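Local structure of serine--tRNA ligase, cytoplasmic (Candida albicans, 3QNE) at residues V269-Y274 against E302-T307; T307-S312 against E394-H399. The protein catalyses the two-step attachment of serine to tRNA(Ser), first activating the amino acid with ATP and then transferring it to the acceptor end of the tRNA. All coordinates share one frame; numbering follows the deposited sequence.

Contact 1 of 2, residues V269-Y274 against E302-T307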
ATOM      1  N   VAL A 269      15.838  15.527  16.145  1.00 18.93           N
ATOM      2  CA  VAL A 269      15.855  14.242  15.473  1.00 19.23           C
ATOM      3  C   VAL A 269      15.185  14.448  14.115  1.00 21.87           C
ATOM      4  O   VAL A 269      14.085  15.006  14.045  1.00 21.49           O
ATOM      5  CB  VAL A 269      15.116  13.178  16.297  1.00 23.87           C
ATOM      6  CG1 VAL A 269      14.751  12.031  15.419  1.00 29.97           C
ATOM      7  CG2 VAL A 269      16.021  12.699  17.437  1.00 26.46           C
ATOM      8  N   ARG A 270      15.863  14.037  13.046  1.00 19.62           N
ATOM      9  CA  ARG A 270      15.393  14.288  11.680  1.00 18.47           C
ATOM     10  C   ARG A 270      15.236  12.981  10.912  1.00 20.66           C
ATOM     11  O   ARG A 270      16.191  12.208  10.801  1.00 18.71           O
ATOM     12  CB  ARG A 270      16.396  15.186  10.942  1.00 15.64           C
ATOM     13  CG  ARG A 270      16.664  16.537  11.654  1.00 21.65           C
ATOM     14  CD  ARG A 270      17.480  17.457  10.759  1.00 21.32           C
ATOM     15  NE  ARG A 270      17.610  18.812  11.284  1.00 24.97           N
ATOM     16  CZ  ARG A 270      18.722  19.297  11.818  1.00 26.89           C
ATOM     17  NH1 ARG A 270      19.796  18.528  11.916  1.00 29.61           N
ATOM     18  NH2 ARG A 270      18.758  20.551  12.255  1.00 24.00           N
ATOM     19  N   TYR A 271      14.040  12.734  10.391  1.00 13.81           N
ATOM     20  CA  TYR A 271      13.760  11.507   9.633  1.00 14.63           C
ATOM     21  C   TYR A 271      13.438  11.800   8.173  1.00 18.94           C
ATOM     22  O   TYR A 271      12.672  12.719   7.872  1.00 17.36           O
ATOM     23  CB  TYR A 271      12.561  10.766  10.227  1.00 15.93           C
ATOM     24  CG  TYR A 271      12.867  10.249  11.598  1.00 21.76           C
ATOM     25  CD1 TYR A 271      13.842   9.270  11.777  1.00 20.66           C
ATOM     26  CD2 TYR A 271      12.227  10.765  12.718  1.00 20.36           C
ATOM     27  CE1 TYR A 271      14.155   8.784  13.051  1.00 23.45           C
ATOM     28  CE2 TYR A 271      12.531  10.274  14.001  1.00 25.46           C
ATOM     29  CZ  TYR A 271      13.510   9.285  14.149  1.00 23.81           C
ATOM     30  OH  TYR A 271      13.838   8.785  15.400  1.00 23.14           O
ATOM     31  N   ALA A 272      14.038  11.004   7.294  1.00 14.85           N
ATOM     32  CA  ALA A 272      13.693  10.965   5.885  1.00 19.12           C
ATOM     33  C   ALA A 272      12.679   9.836   5.717  1.00 17.39           C
ATOM     34  O   ALA A 272      13.040   8.655   5.540  1.00 17.53           O
ATOM     35  CB  ALA A 272      14.953  10.729   5.042  1.00 14.95           C
ATOM     36  N   GLY A 273      11.400  10.188   5.817  1.00 13.74           N
ATOM     37  CA  GLY A 273      10.364   9.180   5.779  1.00 11.55           C
ATOM     38  C   GLY A 273      10.081   8.764   4.340  1.00 21.89           C
ATOM     39  O   GLY A 273      10.112   9.589   3.434  1.00 20.77           O
ATOM     40  N   TYR A 274       9.821   7.480   4.132  1.00 15.79           N
ATOM     41  CA  TYR A 274       9.456   6.989   2.801  1.00 13.14           C
ATOM     42  C   TYR A 274       8.289   6.034   2.932  1.00 19.67           C
ATOM     43  O   TYR A 274       8.291   5.139   3.809  1.00 14.51           O
ATOM     44  CB  TYR A 274      10.633   6.274   2.116  1.00 14.36           C
ATOM     45  CG  TYR A 274      10.150   5.449   0.944  1.00 14.66           C
ATOM     46  CD1 TYR A 274       9.426   6.048  -0.103  1.00 14.70           C
ATOM     47  CD2 TYR A 274      10.356   4.069   0.898  1.00 18.54           C
ATOM     48  CE1 TYR A 274       8.940   5.288  -1.162  1.00 19.88           C
ATOM     49  CE2 TYR A 274       9.884   3.306  -0.177  1.00 20.48           C
ATOM     50  CZ  TYR A 274       9.170   3.923  -1.196  1.00 22.49           C
ATOM     51  OH  TYR A 274       8.682   3.179  -2.252  1.00 20.55           O
ATOM     52  N   GLU A 302       9.414  12.252   2.729  1.00 16.33           N
ATOM     53  CA  GLU A 302       8.949  13.290   3.634  1.00 22.74           C
ATOM     54  C   GLU A 302      10.053  13.647   4.633  1.00 26.93           C
ATOM     55  O   GLU A 302      10.745  12.769   5.136  1.00 24.25           O
ATOM     56  CB  GLU A 302       7.746  12.743   4.405  1.00 24.07           C
ATOM     57  CG  GLU A 302       7.052  13.761   5.250  1.00 41.76           C
ATOM     58  CD  GLU A 302       6.044  14.579   4.467  1.00 44.35           C
ATOM     59  OE1 GLU A 302       5.900  14.348   3.258  1.00 43.78           O
ATOM     60  OE2 GLU A 302       5.387  15.444   5.073  1.00 51.54           O
ATOM     61  N   GLN A 303      10.244  14.929   4.913  1.00 17.51           N
ATOM     62  CA  GLN A 303      11.065  15.300   6.056  1.00 17.61           C
ATOM     63  C   GLN A 303      10.180  15.313   7.297  1.00 20.17           C
ATOM     64  O   GLN A 303       9.103  15.903   7.287  1.00 18.83           O
ATOM     65  CB  GLN A 303      11.650  16.698   5.880  1.00 20.47           C
ATOM     66  CG  GLN A 303      12.474  16.935   4.627  1.00 21.95           C
ATOM     67  CD  GLN A 303      12.908  18.398   4.544  1.00 22.68           C
ATOM     68  OE1 GLN A 303      13.563  18.913   5.450  1.00 20.04           O
ATOM     69  NE2 GLN A 303      12.522  19.074   3.471  1.00 21.24           N
ATOM     70  N   PHE A 304      10.620  14.676   8.373  1.00 18.87           N
ATOM     71  CA  PHE A 304       9.899  14.809   9.637  1.00 13.65           C
ATOM     72  C   PHE A 304      10.899  15.062  10.756  1.00 19.31           C
ATOM     73  O   PHE A 304      11.846  14.292  10.948  1.00 16.31           O
ATOM     74  CB  PHE A 304       9.041  13.583   9.976  1.00 16.90           C
ATOM     75  CG  PHE A 304       8.211  13.780  11.222  1.00 19.35           C
ATOM     76  CD1 PHE A 304       6.978  14.405  11.152  1.00 20.60           C
ATOM     77  CD2 PHE A 304       8.702  13.417  12.464  1.00 20.12           C
ATOM     78  CE1 PHE A 304       6.223  14.626  12.305  1.00 25.06           C
ATOM     79  CE2 PHE A 304       7.949  13.625  13.623  1.00 24.86           C
ATOM     80  CZ  PHE A 304       6.721  14.242  13.542  1.00 23.21           C
ATOM     81  N   VAL A 305      10.689  16.144  11.490  1.00 15.59           N
ATOM     82  CA  VAL A 305      11.680  16.596  12.456  1.00 16.13           C
ATOM     83  C   VAL A 305      11.030  16.926  13.788  1.00 22.30           C
ATOM     84  O   VAL A 305       9.980  17.576  13.836  1.00 17.64           O
ATOM     85  CB  VAL A 305      12.420  17.849  11.961  1.00 13.57           C
ATOM     86  CG1 VAL A 305      13.480  18.285  12.994  1.00 19.02           C
ATOM     87  CG2 VAL A 305      13.068  17.582  10.594  1.00 17.04           C
ATOM     88  N   LEU A 306      11.675  16.482  14.859  1.00 14.55           N
ATOM     89  CA  LEU A 306      11.320  16.876  16.213  1.00 16.36           C
ATOM     90  C   LEU A 306      12.418  17.796  16.739  1.00 19.05           C
ATOM     91  O   LEU A 306      13.604  17.500  16.576  1.00 22.89           O
ATOM     92  CB  LEU A 306      11.236  15.635  17.108  1.00 16.54           C
ATOM     93  CG  LEU A 306      10.271  14.525  16.699  1.00 23.81           C
ATOM     94  CD1 LEU A 306      10.175  13.511  17.841  1.00 24.35           C
ATOM     95  CD2 LEU A 306       8.898  15.146  16.430  1.00 29.46           C
ATOM     96  N   THR A 307      12.019  18.906  17.358  1.00 18.00           N
ATOM     97  CA  THR A 307      12.958  19.844  17.949  1.00 20.74           C
ATOM     98  C   THR A 307      12.485  20.313  19.316  1.00 23.31           C
ATOM     99  O   THR A 307      11.328  20.098  19.696  1.00 22.78           O
ATOM    100  CB  THR A 307      13.101  21.145  17.083  1.00 27.27           C
ATOM    101  OG1 THR A 307      11.937  21.970  17.252  1.00 27.53           O
ATOM    102  CG2 THR A 307      13.212  20.807  15.616  1.00 20.60           C
TER

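Contact 2 of 2, residues T307-S312 against E394-H399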
ATOM      1  N   THR A 307      12.019  18.906  17.358  1.00 18.00           N
ATOM      2  CA  THR A 307      12.958  19.844  17.949  1.00 20.74           C
ATOM      3  C   THR A 307      12.485  20.313  19.316  1.00 23.31           C
ATOM      4  O   THR A 307      11.328  20.098  19.696  1.00 22.78           O
ATOM      5  CB  THR A 307      13.101  21.145  17.083  1.00 27.27           C
ATOM      6  OG1 THR A 307      11.937  21.970  17.252  1.00 27.53           O
ATOM      7  CG2 THR A 307      13.212  20.807  15.616  1.00 20.60           C
ATOM      8  N   GLU A 308      13.386  20.985  20.034  1.00 24.73           N
ATOM      9  CA  GLU A 308      12.992  21.772  21.198  1.00 32.63           C
ATOM     10  C   GLU A 308      12.066  22.900  20.763  1.00 30.48           C
ATOM     11  O   GLU A 308      12.237  23.469  19.669  1.00 31.85           O
ATOM     12  CB  GLU A 308      14.214  22.379  21.879  1.00 29.42           C
ATOM     13  CG  GLU A 308      15.263  21.359  22.266  1.00 33.55           C
ATOM     14  CD  GLU A 308      16.356  21.987  23.097  1.00 44.70           C
ATOM     15  OE1 GLU A 308      16.012  22.707  24.053  1.00 47.68           O
ATOM     16  OE2 GLU A 308      17.547  21.781  22.791  1.00 47.18           O
ATOM     17  N   PRO A 309      11.095  23.236  21.620  1.00 29.20           N
ATOM     18  CA  PRO A 309      10.111  24.267  21.294  1.00 28.78           C
ATOM     19  C   PRO A 309      10.803  25.564  20.869  1.00 31.48           C
ATOM     20  O   PRO A 309      10.375  26.226  19.923  1.00 33.69           O
ATOM     21  CB  PRO A 309       9.366  24.467  22.622  1.00 29.76           C
ATOM     22  CG  PRO A 309       9.492  23.162  23.321  1.00 26.47           C
ATOM     23  CD  PRO A 309      10.828  22.599  22.928  1.00 27.91           C
ATOM     24  N   GLU A 310      11.900  25.887  21.542  1.00 27.78           N
ATOM     25  CA  GLU A 310      12.603  27.143  21.311  1.00 38.58           C
ATOM     26  C   GLU A 310      13.266  27.167  19.931  1.00 38.54           C
ATOM     27  O   GLU A 310      13.636  28.218  19.428  1.00 31.23           O
ATOM     28  CB  GLU A 310      13.640  27.363  22.419  1.00 44.42           C
ATOM     29  CG  GLU A 310      13.037  27.471  23.840  1.00 51.34           C
ATOM     30  CD  GLU A 310      12.718  26.112  24.521  1.00 62.99           C
ATOM     31  OE1 GLU A 310      12.948  25.030  23.928  1.00 44.07           O
ATOM     32  OE2 GLU A 310      12.229  26.133  25.678  1.00 65.93           O
ATOM     33  N   LYS A 311      13.385  26.006  19.299  1.00 29.10           N
ATOM     34  CA  LYS A 311      14.167  25.919  18.066  1.00 34.04           C
ATOM     35  C   LYS A 311      13.381  25.615  16.795  1.00 27.90           C
ATOM     36  O   LYS A 311      13.971  25.522  15.708  1.00 29.48           O
ATOM     37  CB  LYS A 311      15.273  24.875  18.231  1.00 34.64           C
ATOM     38  CG  LYS A 311      16.422  25.295  19.142  1.00 40.78           C
ATOM     39  CD  LYS A 311      17.390  24.140  19.262  1.00 46.96           C
ATOM     40  CE  LYS A 311      18.607  24.496  20.071  1.00 62.01           C
ATOM     41  NZ  LYS A 311      19.446  23.276  20.259  1.00 68.43           N
ATOM     42  N   SER A 312      12.067  25.447  16.921  1.00 25.01           N
ATOM     43  CA  SER A 312      11.279  24.954  15.799  1.00 23.61           C
ATOM     44  C   SER A 312      11.206  25.964  14.645  1.00 29.39           C
ATOM     45  O   SER A 312      11.130  25.568  13.477  1.00 25.29           O
ATOM     46  CB  SER A 312       9.868  24.526  16.237  1.00 22.28           C
ATOM     47  OG  SER A 312       9.129  25.626  16.727  1.00 24.64           O
ATOM     48  N   GLU A 394       1.794  23.264  31.985  1.00 76.64           N
ATOM     49  CA  GLU A 394       2.461  22.187  32.715  1.00 78.98           C
ATOM     50  C   GLU A 394       3.562  21.522  31.879  1.00 71.87           C
ATOM     51  O   GLU A 394       4.609  22.127  31.640  1.00 70.23           O
ATOM     52  CB  GLU A 394       1.447  21.151  33.202  1.00 82.49           C
ATOM     53  N   LYS A 395       3.319  20.285  31.439  1.00 64.79           N
ATOM     54  CA  LYS A 395       4.319  19.505  30.692  1.00 52.16           C
ATOM     55  C   LYS A 395       4.853  20.234  29.448  1.00 50.58           C
ATOM     56  O   LYS A 395       4.129  20.991  28.793  1.00 45.01           O
ATOM     57  CB  LYS A 395       3.752  18.160  30.252  1.00 43.45           C
ATOM     58  CG  LYS A 395       3.030  17.351  31.314  1.00 47.27           C
ATOM     59  CD  LYS A 395       2.861  15.926  30.792  1.00 55.86           C
ATOM     60  CE  LYS A 395       1.917  15.085  31.640  1.00 66.03           C
ATOM     61  NZ  LYS A 395       1.888  13.658  31.171  1.00 69.05           N
ATOM     62  N   LYS A 396       6.121  19.993  29.129  1.00 37.60           N
ATOM     63  CA  LYS A 396       6.731  20.544  27.927  1.00 36.37           C
ATOM     64  C   LYS A 396       6.939  19.412  26.917  1.00 28.47           C
ATOM     65  O   LYS A 396       7.462  18.348  27.254  1.00 26.56           O
ATOM     66  CB  LYS A 396       8.055  21.235  28.245  1.00 39.70           C
ATOM     67  CG  LYS A 396       8.695  21.931  27.059  1.00 47.94           C
ATOM     68  CD  LYS A 396       9.958  22.701  27.457  1.00 65.43           C
ATOM     69  CE  LYS A 396      11.019  21.769  28.032  1.00 77.44           C
ATOM     70  NZ  LYS A 396      12.418  22.279  27.886  1.00 80.82           N
ATOM     71  N   TYR A 397       6.511  19.656  25.687  1.00 22.94           N
ATOM     72  CA  TYR A 397       6.531  18.668  24.620  1.00 22.18           C
ATOM     73  C   TYR A 397       7.455  19.165  23.502  1.00 26.34           C
ATOM     74  O   TYR A 397       7.709  20.375  23.388  1.00 21.48           O
ATOM     75  CB  TYR A 397       5.112  18.492  24.063  1.00 22.98           C
ATOM     76  CG  TYR A 397       4.151  17.918  25.078  1.00 23.02           C
ATOM     77  CD1 TYR A 397       4.197  16.570  25.412  1.00 23.41           C
ATOM     78  CD2 TYR A 397       3.218  18.730  25.726  1.00 25.89           C
ATOM     79  CE1 TYR A 397       3.332  16.038  26.351  1.00 25.58           C
ATOM     80  CE2 TYR A 397       2.351  18.212  26.668  1.00 23.51           C
ATOM     81  CZ  TYR A 397       2.414  16.857  26.975  1.00 27.11           C
ATOM     82  OH  TYR A 397       1.568  16.307  27.916  1.00 35.45           O
ATOM     83  N   VAL A 398       7.956  18.238  22.685  1.00 24.35           N
ATOM     84  CA  VAL A 398       8.777  18.615  21.534  1.00 22.00           C
ATOM     85  C   VAL A 398       7.914  19.393  20.548  1.00 24.08           C
ATOM     86  O   VAL A 398       6.677  19.379  20.632  1.00 21.61           O
ATOM     87  CB  VAL A 398       9.342  17.375  20.785  1.00 25.79           C
ATOM     88  CG1 VAL A 398      10.315  16.586  21.659  1.00 18.40           C
ATOM     89  CG2 VAL A 398       8.207  16.483  20.300  1.00 18.12           C
ATOM     90  N   HIS A 399       8.552  20.065  19.597  1.00 19.24           N
ATOM     91  CA  HIS A 399       7.802  20.549  18.458  1.00 16.17           C
ATOM     92  C   HIS A 399       8.021  19.594  17.300  1.00 20.67           C
ATOM     93  O   HIS A 399       9.104  19.035  17.167  1.00 21.90           O
ATOM     94  CB  HIS A 399       8.234  21.968  18.075  1.00 20.50           C
ATOM     95  CG  HIS A 399       7.669  23.025  18.965  1.00 23.28           C
ATOM     96  ND1 HIS A 399       7.704  24.363  18.647  1.00 19.84           N
ATOM     97  CD2 HIS A 399       7.061  22.941  20.182  1.00 22.29           C
ATOM     98  CE1 HIS A 399       7.140  25.063  19.619  1.00 24.24           C
ATOM     99  NE2 HIS A 399       6.736  24.226  20.554  1.00 21.35           N
TER
HETATM  100  O   HOH W   1      14.012  22.311  25.544  1.00 45.27           O

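Contact 1 of 2, residues V269-Y274 against E302-T307
Tyr271 and Phe304 face each other as a hydrogen-bonded pair of two antiparallel strands, 269-274 and 302-307, whose axes approach to 4.7 Å. Tyr271 N donates to Phe304 O over 2.7 Å, and Phe304 N returns a bond of 2.9 Å to Tyr271 O. The same pair of reciprocal hydrogen bonds recurs at Val269 with Leu306 and at Gly273 with Glu302, six in all, so the register runs without a bulge.

Tyr271 loses the most surface here. With CG anti to its carbonyl carbon (chi1 -66°), its ring rises on the same side of the sheet as that of Phe304, and its CD2 comes to 4.4 Å from Phe304 CD2, at the edge of the phenylalanine ring. The two rings therefore meet as neighbours without stacking. The Tyr271 hydroxyl is engaged by His255, and Tyr254 packs edge-to-face on its ring. The Val269 side chain comes no nearer than CB to Leu306 O, 4.6 Å, whereas Val269 O takes the amide of Leu306 and a CA-H...O contact from Val305 CA at 3.3 Å. On the other face Arg270 and Val305 run side by side, with Arg270 CG 3.9 Å from Val305 CG1; the extended arginine carries its guanidinium group onward to a salt bridge with Glu315.

Glu302 points to the Tyr271 face, but a bend at chi2 (84°) leads its carboxylate away from strand 269-274, next to Ser247 and near Thr404, consistent with its inferred role in serine binding. These are neighbouring strands of the mainly antiparallel sheet of the class II catalytic core: strand 297-307 lies between 269-278 and 399-407, while 205-208 pairs in parallel beyond 269-278. Helix 248-254 packs on Phe304, and helix 312-329 lies against Val305 on the other face.

Contact 2 of 2, residues T307-S312 against E394-H399
Pro309 lies over one face of the His399 imidazole, its CA 3.3 Å from the ring centroid and only 4° off the ring normal, a CH-pi contact almost exactly central. Its CB continues over the same ring, 3.4 Å from His399 NE2. Ser312 approaches from the edge instead: its OG lies in the ring plane, 2.7 Å from His399 ND1, and either atom could be the donor. A chi1 of 64° places that hydroxyl between its own backbone N and carbonyl carbon, where it meets the imidazole edge at ND1. Face and edge contacts together restrict the tilt and rotation of the ring.

Thr307 and His399 form a hydrogen-bonded antiparallel pair, through His399 N to Thr307 O at 2.8 Å and the reciprocal bond. Farther out, Lys396 CG reaches Pro309 CG at 4.0 Å, and its NZ donates over 2.8 Å to a water that donates in turn to Glu308 OE1, a bridge between opposite charges. Ser312 OG has a second partner in Asn372. The contact thus joins the turn from strand 297-307 into helix 312-329 to the start of strand 399-407, with strand 384-385 packing beside Pro309 and Val398.

Thr307 belongs to both contacts, ending the strand segment of contact 1 and starting the turn of contact 2, so strand 297-307 is followed from its partner on one side, 269-278, to its partner on the other, 399-407. Their centres are 16 Å apart, and Leu306 CD2 packs against His399 O at 4.0 Å where they meet. Contact 1 is buried, held by a regular backbone ladder, with aromatic, aliphatic and acidic groups on the Tyr271 face and mixed apolar and polar groups on the Arg270 face; it includes a residue of the inferred serine site. Contact 2 is partly exposed at the sheet's end: a single bridge pair gives way to imidazole, hydroxyl and water-mediated charged interactions.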